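PDB 3SIG: poly(ADP-ribose) glycohydrolase from Thermomonospora curvata, which hydrolyses the glycosidic bonds between the ADP-ribose units of poly(ADP-ribose), releasing ADP-ribose, the compound bound in this structure. Local coordinates for residues P141-H146 and G223-D228; P178-I183 and E190-V195. All blocks are in the same frame, centred on the assembly; numbering follows the deposited sequence.

Contact 1 of 2, residues P141-H146 and G223-D228; sequences PLYSDH and GVFGND. With AR6 ([(2R,3S,4R,5R)-5-(6-aminopurin-9-yl)-3,4-dihydroxy-oxolan-2-yl]methyl [hydroxy-[[(2R,3S,4R,5S)-3,4,5-trihydroxyoxolan-2-yl]methoxy]phosphoryl] hydrogen phosphate), chain B.
Tyr143 and Phe225 meet ring to ring at an oblique angle. Tyr143 CE2 lies 3.8 Å from Phe225 CE2, and CZ of Phe225 is just as near. The side chains come from opposite directions, and the planes are inclined at 44°. Tyr143 has its CG anti to the carbonyl carbon (chi1 -53°), and this torsion places CE2 beside the Phe225 ring. Pro141 O sits 3.5 Å above the centre of one Tyr143 face. The hydroxyl continues to a hydrogen bond with Asn179. Phe225 also has CG beside its backbone N (chi1 -75°), and its ring packs against the terminal ribose of ADP-ribose. C5D of the ligand stands 3.6 Å above the ring centre. With an alanine in place of Phe225, the ribose would probably lose the ring under C5D, and Tyr143 its aromatic neighbour. The backbone holds the diphosphate. O2B accepts from Gly223 N at 2.9 Å and from Phe225 N at 3.0 Å. Val224 N reaches O1A on the other phosphate at 2.8 Å. The loop, with a type I turn from Gly223 to Gly226, binds the diphosphate, consistent with the macrodomain clan of this family. Gly223, which has no side chain, lies close against the diphosphate. Residues 141-146 link helix 129-138 to strand 147-157. The diphosphate loop follows strand 214-217 and leads into helix 229-240, with Asp228 as N-cap.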
ATOM      1  N   PRO A 141     -19.355  -2.414   2.786  1.00 13.87           N
ATOM      2  CA  PRO A 141     -18.016  -2.593   3.351  1.00 15.25           C
ATOM      3  C   PRO A 141     -17.161  -3.665   2.674  1.00 13.05           C
ATOM      4  O   PRO A 141     -15.974  -3.782   3.014  1.00 13.37           O
ATOM      5  CB  PRO A 141     -18.289  -2.935   4.810  1.00 16.95           C
ATOM      6  CG  PRO A 141     -19.678  -3.528   4.807  1.00 16.72           C
ATOM      7  CD  PRO A 141     -20.408  -2.735   3.766  1.00 17.19           C
ATOM      8  N   LEU A 142     -17.705  -4.391   1.702  1.00 12.29           N
ATOM      9  CA  LEU A 142     -16.850  -5.231   0.875  1.00 12.64           C
ATOM     10  C   LEU A 142     -16.028  -4.361  -0.055  1.00 12.06           C
ATOM     11  O   LEU A 142     -15.023  -4.827  -0.584  1.00 11.62           O
ATOM     12  CB  LEU A 142     -17.654  -6.231   0.052  1.00 14.55           C
ATOM     13  CG  LEU A 142     -18.210  -7.463   0.798  1.00 14.85           C
ATOM     14  CD1 LEU A 142     -19.201  -8.203  -0.083  1.00 18.57           C
ATOM     15  CD2 LEU A 142     -17.090  -8.401   1.215  1.00 17.15           C
ATOM     16  N   TYR A 143     -16.459  -3.119  -0.280  1.00 12.08           N
ATOM     17  CA  TYR A 143     -15.806  -2.184  -1.205  1.00 11.51           C
ATOM     18  C   TYR A 143     -15.770  -2.794  -2.602  1.00 10.22           C
ATOM     19  O   TYR A 143     -16.747  -3.444  -3.018  1.00 13.17           O
ATOM     20  CB  TYR A 143     -14.434  -1.718  -0.693  1.00 10.42           C
ATOM     21  CG  TYR A 143     -14.486  -1.170   0.706  1.00 10.50           C
ATOM     22  CD1 TYR A 143     -15.430  -0.243   1.091  1.00 12.83           C
ATOM     23  CD2 TYR A 143     -13.558  -1.576   1.649  1.00 11.85           C
ATOM     24  CE1 TYR A 143     -15.445   0.261   2.375  1.00 14.28           C
ATOM     25  CE2 TYR A 143     -13.565  -1.082   2.919  1.00 11.88           C
ATOM     26  CZ  TYR A 143     -14.495  -0.183   3.289  1.00 12.88           C
ATOM     27  OH  TYR A 143     -14.467   0.320   4.561  1.00 16.05           O
ATOM     28  N   SER A 144     -14.711  -2.596  -3.368  1.00 10.78           N
ATOM     29  CA  SER A 144     -14.676  -3.073  -4.736  1.00 11.42           C
ATOM     30  C   SER A 144     -13.213  -3.323  -5.118  1.00  9.44           C
ATOM     31  O   SER A 144     -12.302  -2.934  -4.398  1.00  9.49           O
ATOM     32  CB  SER A 144     -15.257  -2.024  -5.694  1.00 11.45           C
ATOM     33  OG  SER A 144     -14.350  -0.941  -5.873  1.00 11.48           O
ATOM     34  N   ASP A 145     -13.024  -3.886  -6.297  1.00 10.46           N
ATOM     35  CA  ASP A 145     -11.716  -4.185  -6.861  1.00  9.93           C
ATOM     36  C   ASP A 145     -11.106  -2.984  -7.595  1.00 12.08           C
ATOM     37  O   ASP A 145     -10.068  -3.141  -8.219  1.00 13.02           O
ATOM     38  CB  ASP A 145     -11.778  -5.363  -7.840  1.00 11.16           C
ATOM     39  CG  ASP A 145     -12.103  -6.677  -7.193  1.00 12.71           C
ATOM     40  OD1 ASP A 145     -11.941  -6.852  -5.981  1.00 10.67           O
ATOM     41  OD2 ASP A 145     -12.522  -7.581  -7.961  1.00 13.22           O
ATOM     42  N   HIS A 146     -11.689  -1.784  -7.512  1.00  9.35           N
ATOM     43  CA  HIS A 146     -10.994  -0.608  -8.074  1.00 10.81           C
ATOM     44  C   HIS A 146      -9.606  -0.481  -7.441  1.00  9.21           C
ATOM     45  O   HIS A 146      -9.457  -0.680  -6.238  1.00  9.91           O
ATOM     46  CB  HIS A 146     -11.745   0.708  -7.795  1.00 11.55           C
ATOM     47  CG  HIS A 146     -13.035   0.878  -8.540  1.00 12.57           C
ATOM     48  ND1 HIS A 146     -13.175   1.651  -9.678  1.00 18.15           N
ATOM     49  CD2 HIS A 146     -14.259   0.384  -8.269  1.00 10.29           C
ATOM     50  CE1 HIS A 146     -14.445   1.621 -10.075  1.00 12.35           C
ATOM     51  NE2 HIS A 146     -15.117   0.851  -9.240  1.00 18.11           N
ATOM     52  N   GLY A 223      -5.740  -5.102  10.356  1.00 11.18           N
ATOM     53  CA  GLY A 223      -5.710  -4.233  11.524  1.00 12.28           C
ATOM     54  C   GLY A 223      -7.026  -3.524  11.660  1.00 12.00           C
ATOM     55  O   GLY A 223      -8.017  -4.100  12.148  1.00 13.32           O
ATOM     56  N   VAL A 224      -7.080  -2.298  11.170  1.00 11.64           N
ATOM     57  CA  VAL A 224      -8.305  -1.517  11.250  1.00 12.54           C
ATOM     58  C   VAL A 224      -9.476  -2.250  10.612  1.00 12.56           C
ATOM     59  O   VAL A 224     -10.599  -2.158  11.116  1.00 15.42           O
ATOM     60  CB  VAL A 224      -8.088  -0.137  10.592  1.00 13.43           C
ATOM     61  CG1 VAL A 224      -9.372   0.661  10.497  1.00 15.60           C
ATOM     62  CG2 VAL A 224      -7.014   0.682  11.365  1.00 14.40           C
ATOM     63  N   PHE A 225      -9.249  -2.952   9.515  1.00 12.30           N
ATOM     64  CA  PHE A 225     -10.345  -3.666   8.833  1.00 12.24           C
ATOM     65  C   PHE A 225     -10.652  -5.081   9.348  1.00 12.84           C
ATOM     66  O   PHE A 225     -11.592  -5.704   8.891  1.00 14.13           O
ATOM     67  CB  PHE A 225     -10.074  -3.709   7.334  1.00 11.23           C
ATOM     68  CG  PHE A 225     -10.299  -2.396   6.603  1.00 11.45           C
ATOM     69  CD1 PHE A 225     -10.827  -1.277   7.240  1.00 14.14           C
ATOM     70  CD2 PHE A 225      -9.984  -2.308   5.275  1.00 11.06           C
ATOM     71  CE1 PHE A 225     -11.019  -0.089   6.520  1.00 13.12           C
ATOM     72  CE2 PHE A 225     -10.188  -1.145   4.555  1.00 13.06           C
ATOM     73  CZ  PHE A 225     -10.718  -0.034   5.175  1.00 12.30           C
ATOM     74  N   GLY A 226      -9.904  -5.565  10.320  1.00 12.14           N
ATOM     75  CA  GLY A 226     -10.327  -6.732  11.079  1.00 12.91           C
ATOM     76  C   GLY A 226     -10.336  -8.057  10.349  1.00 12.61           C
ATOM     77  O   GLY A 226     -11.021  -8.982  10.766  1.00 13.48           O
ATOM     78  N   ASN A 227      -9.585  -8.186   9.264  1.00 12.41           N
ATOM     79  CA  ASN A 227      -9.463  -9.484   8.616  1.00 12.19           C
ATOM     80  C   ASN A 227      -8.585 -10.447   9.404  1.00 12.75           C
ATOM     81  O   ASN A 227      -7.764 -10.048  10.225  1.00 14.20           O
ATOM     82  CB  ASN A 227      -8.929  -9.349   7.174  1.00 13.07           C
ATOM     83  CG  ASN A 227      -9.980  -8.832   6.216  1.00 10.98           C
ATOM     84  OD1 ASN A 227     -10.787  -9.610   5.721  1.00 12.90           O
ATOM     85  ND2 ASN A 227     -10.027  -7.530   6.000  1.00 11.50           N
ATOM     86  N   ASP A 228      -8.782 -11.736   9.140  1.00 13.62           N
ATOM     87  CA  ASP A 228      -8.013 -12.798   9.768  1.00 13.91           C
ATOM     88  C   ASP A 228      -6.638 -12.922   9.097  1.00 12.57           C
ATOM     89  O   ASP A 228      -6.547 -13.216   7.907  1.00 11.99           O
ATOM     90  CB  ASP A 228      -8.808 -14.096   9.581  1.00 14.70           C
ATOM     91  CG  ASP A 228      -8.114 -15.314  10.144  1.00 19.54           C
ATOM     92  OD1 ASP A 228      -6.970 -15.223  10.614  1.00 21.20           O
ATOM     93  OD2 ASP A 228      -8.736 -16.398  10.080  1.00 25.93           O
TER
HETATM   94  N1  AR6 B 280       4.124  -1.361   7.830  1.00  9.49           N
HETATM   95  C2  AR6 B 280       3.861  -2.664   7.786  1.00 10.25           C
HETATM   96  N3  AR6 B 280       2.858  -3.299   8.458  1.00  8.90           N
HETATM   97  C4  AR6 B 280       2.091  -2.465   9.197  1.00 10.35           C
HETATM   98  C5  AR6 B 280       2.329  -1.047   9.272  1.00  9.51           C
HETATM   99  C6  AR6 B 280       3.379  -0.559   8.539  1.00  9.54           C
HETATM  100  N6  AR6 B 280       3.678   0.803   8.587  1.00 11.25           N
HETATM  101  N7  AR6 B 280       1.299  -0.518  10.128  1.00 10.07           N
HETATM  102  C8  AR6 B 280       0.593  -1.524  10.523  1.00 10.32           C
HETATM  103  N9  AR6 B 280       0.994  -2.726  10.020  1.00  9.56           N
HETATM  104  PA  AR6 B 280      -3.746  -1.451   8.818  1.00 10.02           P
HETATM  105  PB  AR6 B 280      -6.111  -2.330   7.234  1.00  9.49           P
HETATM  106  C1' AR6 B 280       0.472  -4.081  10.176  1.00 10.60           C
HETATM  107  O1A AR6 B 280      -4.551  -1.614  10.057  1.00 11.74           O
HETATM  108  O1B AR6 B 280      -6.117  -2.692   5.762  1.00  9.97           O
HETATM  109  C1D AR6 B 280      -6.278   3.011   7.670  1.00 10.70           C
HETATM  110  O1D AR6 B 280      -6.872   3.990   8.475  1.00 12.62           O
HETATM  111  C2' AR6 B 280      -0.277  -4.308  11.472  1.00  9.74           C
HETATM  112  O2' AR6 B 280      -0.064  -5.617  11.922  1.00 12.26           O
HETATM  113  O2A AR6 B 280      -3.108  -0.111   8.558  1.00 10.77           O
HETATM  114  O2B AR6 B 280      -6.533  -3.367   8.220  1.00 10.19           O
HETATM  115  C2D AR6 B 280      -6.792   3.191   6.295  1.00 11.61           C
HETATM  116  O2D AR6 B 280      -6.786   4.477   5.780  1.00  9.81           O
HETATM  117  C3' AR6 B 280      -1.690  -4.139  11.047  1.00 11.11           C
HETATM  118  O3' AR6 B 280      -2.574  -4.883  11.821  1.00 12.06           O
HETATM  119  O3A AR6 B 280      -4.610  -1.902   7.561  1.00  9.27           O
HETATM  120  C3D AR6 B 280      -7.968   2.315   6.213  1.00  9.66           C
HETATM  121  O3D AR6 B 280      -9.031   3.129   6.636  1.00 13.34           O
HETATM  122  C4' AR6 B 280      -1.718  -4.590   9.615  1.00 10.59           C
HETATM  123  O4' AR6 B 280      -0.399  -4.446   9.136  1.00  9.66           O
HETATM  124  C4D AR6 B 280      -7.636   1.232   7.176  1.00  9.86           C
HETATM  125  O4D AR6 B 280      -6.695   1.735   8.112  1.00 11.50           O
HETATM  126  C5' AR6 B 280      -2.703  -3.865   8.709  1.00 10.40           C
HETATM  127  O5' AR6 B 280      -2.493  -2.463   8.765  1.00 10.44           O
HETATM  128  C5D AR6 B 280      -7.097  -0.035   6.514  1.00  9.41           C
HETATM  129  O5D AR6 B 280      -6.969  -1.033   7.510  1.00  9.55           O

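Contact 2 of 2, residues P178-I183 and E190-V195; sequences PNRRAI and EEIGRV
Ile192 is the centre of this contact and meets both Arg180 and Ile183. The chain of Arg180 is extended from CG to NE, which carries NH1 out to Ile192. The two side chains meet at a slant. Ile192 lies at the guanidinium edge, near its plane. NH1 of Arg180 is modelled 2.9 Å from Ile192 CG1, unusually short for a nitrogen against a carbon, so the exact spacing is doubtful. The CD1 atoms of Ile183 and Ile192 meet tip to tip at 4.0 Å. Pro178 packs on Val195, about one turn beyond Ile192 on helix 189-209. Pro178 CG lies 4.2 Å from Val195 CG1, and the two side chains run past one another, pointing opposite ways. There is no hydrogen bond across the contact, which is held by side-chain packing. Asn179 caps the short helix 180-183. Its OD1 takes the N-H of Ala182 at 3.1 Å, with the donor well above the carbonyl plane. Pro178 also touches Leu196 and Arg199, further along helix 189-209. The contact thus packs the loop after strand 163-175, and the short helix it enters, against the N-terminal part of helix 189-209.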
ATOM      1  N   PRO A 178     -11.553  -5.776   2.082  1.00 10.84           N
ATOM      2  CA  PRO A 178     -12.910  -5.693   2.633  1.00 11.67           C
ATOM      3  C   PRO A 178     -12.847  -5.337   4.113  1.00 12.92           C
ATOM      4  O   PRO A 178     -11.967  -5.786   4.851  1.00 12.58           O
ATOM      5  CB  PRO A 178     -13.462  -7.091   2.404  1.00 12.72           C
ATOM      6  CG  PRO A 178     -12.276  -7.971   2.248  1.00 13.53           C
ATOM      7  CD  PRO A 178     -11.242  -7.120   1.567  1.00 10.99           C
ATOM      8  N   ASN A 179     -13.792  -4.539   4.568  1.00 13.38           N
ATOM      9  CA  ASN A 179     -13.884  -4.149   5.958  1.00 15.04           C
ATOM     10  C   ASN A 179     -14.643  -5.235   6.723  1.00 15.36           C
ATOM     11  O   ASN A 179     -15.864  -5.149   6.979  1.00 16.24           O
ATOM     12  CB  ASN A 179     -14.588  -2.804   6.068  1.00 18.47           C
ATOM     13  CG  ASN A 179     -14.426  -2.162   7.420  1.00 19.11           C
ATOM     14  OD1 ASN A 179     -14.250  -2.829   8.430  1.00 17.13           O
ATOM     15  ND2 ASN A 179     -14.419  -0.840   7.431  1.00 25.99           N
ATOM     16  N   ARG A 180     -13.905  -6.266   7.089  1.00 14.33           N
ATOM     17  CA  ARG A 180     -14.499  -7.404   7.793  1.00 14.78           C
ATOM     18  C   ARG A 180     -15.062  -7.011   9.143  1.00 15.77           C
ATOM     19  O   ARG A 180     -16.033  -7.602   9.630  1.00 17.28           O
ATOM     20  CB  ARG A 180     -13.472  -8.527   7.933  1.00 16.22           C
ATOM     21  CG  ARG A 180     -14.111  -9.815   8.454  1.00 19.04           C
ATOM     22  CD  ARG A 180     -13.158 -10.964   8.577  1.00 28.53           C
ATOM     23  NE  ARG A 180     -13.845 -12.115   9.167  1.00 44.79           N
ATOM     24  CZ  ARG A 180     -14.526 -13.026   8.475  1.00 59.85           C
ATOM     25  NH1 ARG A 180     -14.605 -12.938   7.160  1.00 65.77           N
ATOM     26  NH2 ARG A 180     -15.120 -14.035   9.097  1.00 62.73           N
ATOM     27  N   ARG A 181     -14.458  -6.023   9.779  1.00 19.05           N
ATOM     28  CA  ARG A 181     -14.940  -5.554  11.062  1.00 19.74           C
ATOM     29  C   ARG A 181     -16.366  -5.032  10.926  1.00 19.15           C
ATOM     30  O   ARG A 181     -17.234  -5.307  11.756  1.00 22.11           O
ATOM     31  CB  ARG A 181     -14.006  -4.484  11.594  1.00 23.32           C
ATOM     32  CG  ARG A 181     -14.314  -4.031  12.993  1.00 30.18           C
ATOM     33  CD  ARG A 181     -13.276  -3.028  13.491  1.00 41.90           C
ATOM     34  NE  ARG A 181     -11.917  -3.568  13.446  1.00 56.72           N
ATOM     35  CZ  ARG A 181     -11.319  -4.212  14.449  1.00 71.37           C
ATOM     36  NH1 ARG A 181     -11.949  -4.409  15.601  1.00 77.10           N
ATOM     37  NH2 ARG A 181     -10.080  -4.661  14.299  1.00 72.52           N
ATOM     38  N   ALA A 182     -16.628  -4.310   9.846  1.00 20.36           N
ATOM     39  CA  ALA A 182     -17.951  -3.766   9.618  1.00 19.54           C
ATOM     40  C   ALA A 182     -18.989  -4.801   9.163  1.00 22.31           C
ATOM     41  O   ALA A 182     -20.183  -4.675   9.436  1.00 24.10           O
ATOM     42  CB  ALA A 182     -17.862  -2.638   8.617  1.00 23.82           C
ATOM     43  N   ILE A 183     -18.519  -5.824   8.465  1.00 19.34           N
ATOM     44  CA  ILE A 183     -19.368  -6.907   7.988  1.00 19.71           C
ATOM     45  C   ILE A 183     -19.781  -7.856   9.104  1.00 20.22           C
ATOM     46  O   ILE A 183     -20.884  -8.393   9.099  1.00 21.50           O
ATOM     47  CB  ILE A 183     -18.609  -7.688   6.911  1.00 17.75           C
ATOM     48  CG1 ILE A 183     -18.522  -6.842   5.634  1.00 17.40           C
ATOM     49  CG2 ILE A 183     -19.287  -9.013   6.630  1.00 19.99           C
ATOM     50  CD1 ILE A 183     -17.428  -7.243   4.705  1.00 20.45           C
ATOM     51  N   GLU A 190     -15.839 -18.065   3.571  1.00 13.55           N
ATOM     52  CA  GLU A 190     -15.540 -18.370   2.183  1.00 15.50           C
ATOM     53  C   GLU A 190     -15.876 -17.204   1.247  1.00 15.22           C
ATOM     54  O   GLU A 190     -15.126 -16.962   0.296  1.00 15.34           O
ATOM     55  CB  GLU A 190     -16.275 -19.643   1.760  1.00 19.36           C
ATOM     56  CG  GLU A 190     -15.759 -20.913   2.497  1.00 20.71           C
ATOM     57  CD  GLU A 190     -16.154 -20.999   3.985  1.00 18.68           C
ATOM     58  OE1 GLU A 190     -17.231 -20.478   4.367  1.00 20.12           O
ATOM     59  OE2 GLU A 190     -15.354 -21.576   4.751  1.00 23.84           O
ATOM     60  N   GLU A 191     -16.947 -16.476   1.519  1.00 15.11           N
ATOM     61  CA  GLU A 191     -17.277 -15.293   0.741  1.00 17.23           C
ATOM     62  C   GLU A 191     -16.162 -14.263   0.879  1.00 15.37           C
ATOM     63  O   GLU A 191     -15.714 -13.675  -0.125  1.00 15.24           O
ATOM     64  CB  GLU A 191     -18.587 -14.656   1.212  1.00 17.43           C
ATOM     65  CG  GLU A 191     -19.851 -15.274   0.652  1.00 23.09           C
ATOM     66  CD  GLU A 191     -21.104 -14.576   1.179  1.00 36.30           C
ATOM     67  OE1 GLU A 191     -21.362 -14.640   2.396  1.00 24.28           O
ATOM     68  OE2 GLU A 191     -21.817 -13.933   0.380  1.00 46.37           O
ATOM     69  N   ILE A 192     -15.691 -14.022   2.102  1.00 13.35           N
ATOM     70  CA  ILE A 192     -14.617 -13.063   2.317  1.00 12.26           C
ATOM     71  C   ILE A 192     -13.373 -13.587   1.619  1.00 11.63           C
ATOM     72  O   ILE A 192     -12.655 -12.814   0.992  1.00 10.93           O
ATOM     73  CB  ILE A 192     -14.349 -12.868   3.813  1.00 13.19           C
ATOM     74  CG1 ILE A 192     -15.560 -12.216   4.476  1.00 15.79           C
ATOM     75  CG2 ILE A 192     -13.107 -12.020   4.068  1.00 14.40           C
ATOM     76  CD1 ILE A 192     -15.798 -10.832   3.994  1.00 21.42           C
ATOM     77  N   GLY A 193     -13.108 -14.894   1.695  1.00 13.35           N
ATOM     78  CA  GLY A 193     -11.934 -15.445   1.053  1.00 13.48           C
ATOM     79  C   GLY A 193     -11.959 -15.243  -0.454  1.00 12.74           C
ATOM     80  O   GLY A 193     -10.934 -14.944  -1.064  1.00 12.19           O
ATOM     81  N   ARG A 194     -13.111 -15.416  -1.070  1.00 12.56           N
ATOM     82  CA  ARG A 194     -13.244 -15.215  -2.507  1.00 15.55           C
ATOM     83  C   ARG A 194     -12.991 -13.754  -2.877  1.00 12.48           C
ATOM     84  O   ARG A 194     -12.302 -13.471  -3.878  1.00 13.08           O
ATOM     85  CB  ARG A 194     -14.625 -15.675  -2.996  1.00 15.84           C
ATOM     86  CG  ARG A 194     -14.832 -17.182  -2.946  1.00 37.23           C
ATOM     87  CD  ARG A 194     -16.181 -17.556  -3.567  1.00 52.71           C
ATOM     88  NE  ARG A 194     -16.758 -18.767  -2.981  1.00 67.71           N
ATOM     89  CZ  ARG A 194     -17.692 -18.776  -2.030  1.00 76.31           C
ATOM     90  NH1 ARG A 194     -18.172 -17.639  -1.544  1.00 77.20           N
ATOM     91  NH2 ARG A 194     -18.154 -19.928  -1.565  1.00 81.73           N
ATOM     92  N   VAL A 195     -13.521 -12.827  -2.090  1.00 10.87           N
ATOM     93  CA  VAL A 195     -13.302 -11.408  -2.335  1.00 11.33           C
ATOM     94  C   VAL A 195     -11.796 -11.086  -2.198  1.00 10.09           C
ATOM     95  O   VAL A 195     -11.200 -10.427  -3.052  1.00 10.42           O
ATOM     96  CB  VAL A 195     -14.145 -10.534  -1.383  1.00 11.61           C
ATOM     97  CG1 VAL A 195     -13.728  -9.091  -1.509  1.00 13.99           C
ATOM     98  CG2 VAL A 195     -15.613 -10.692  -1.716  1.00 14.26           C
TER

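The two contacts adjoin, with centres about 6 Å apart, and contact 2 is nested inside the chain loop closed by contact 1. Pro141 O and Asn179 N, 2.8 Å apart, probably form a hydrogen bond. So do Asn227 ND2 and Pro178 O at 2.9 Å. Asn179 ND2 also packs 3.6 Å from Phe225 CE1. Arg181 binds the backbone oxygens of Gly223 and Val224, behind the amides that hold the diphosphate. Segment 178-183 is therefore second shell to the ligand pocket: the side chain of Pro178 is about 8 Å from ADP-ribose. Contact 2 joins this layer to helix 189-209, while contact 1 meets the ligand through Phe225.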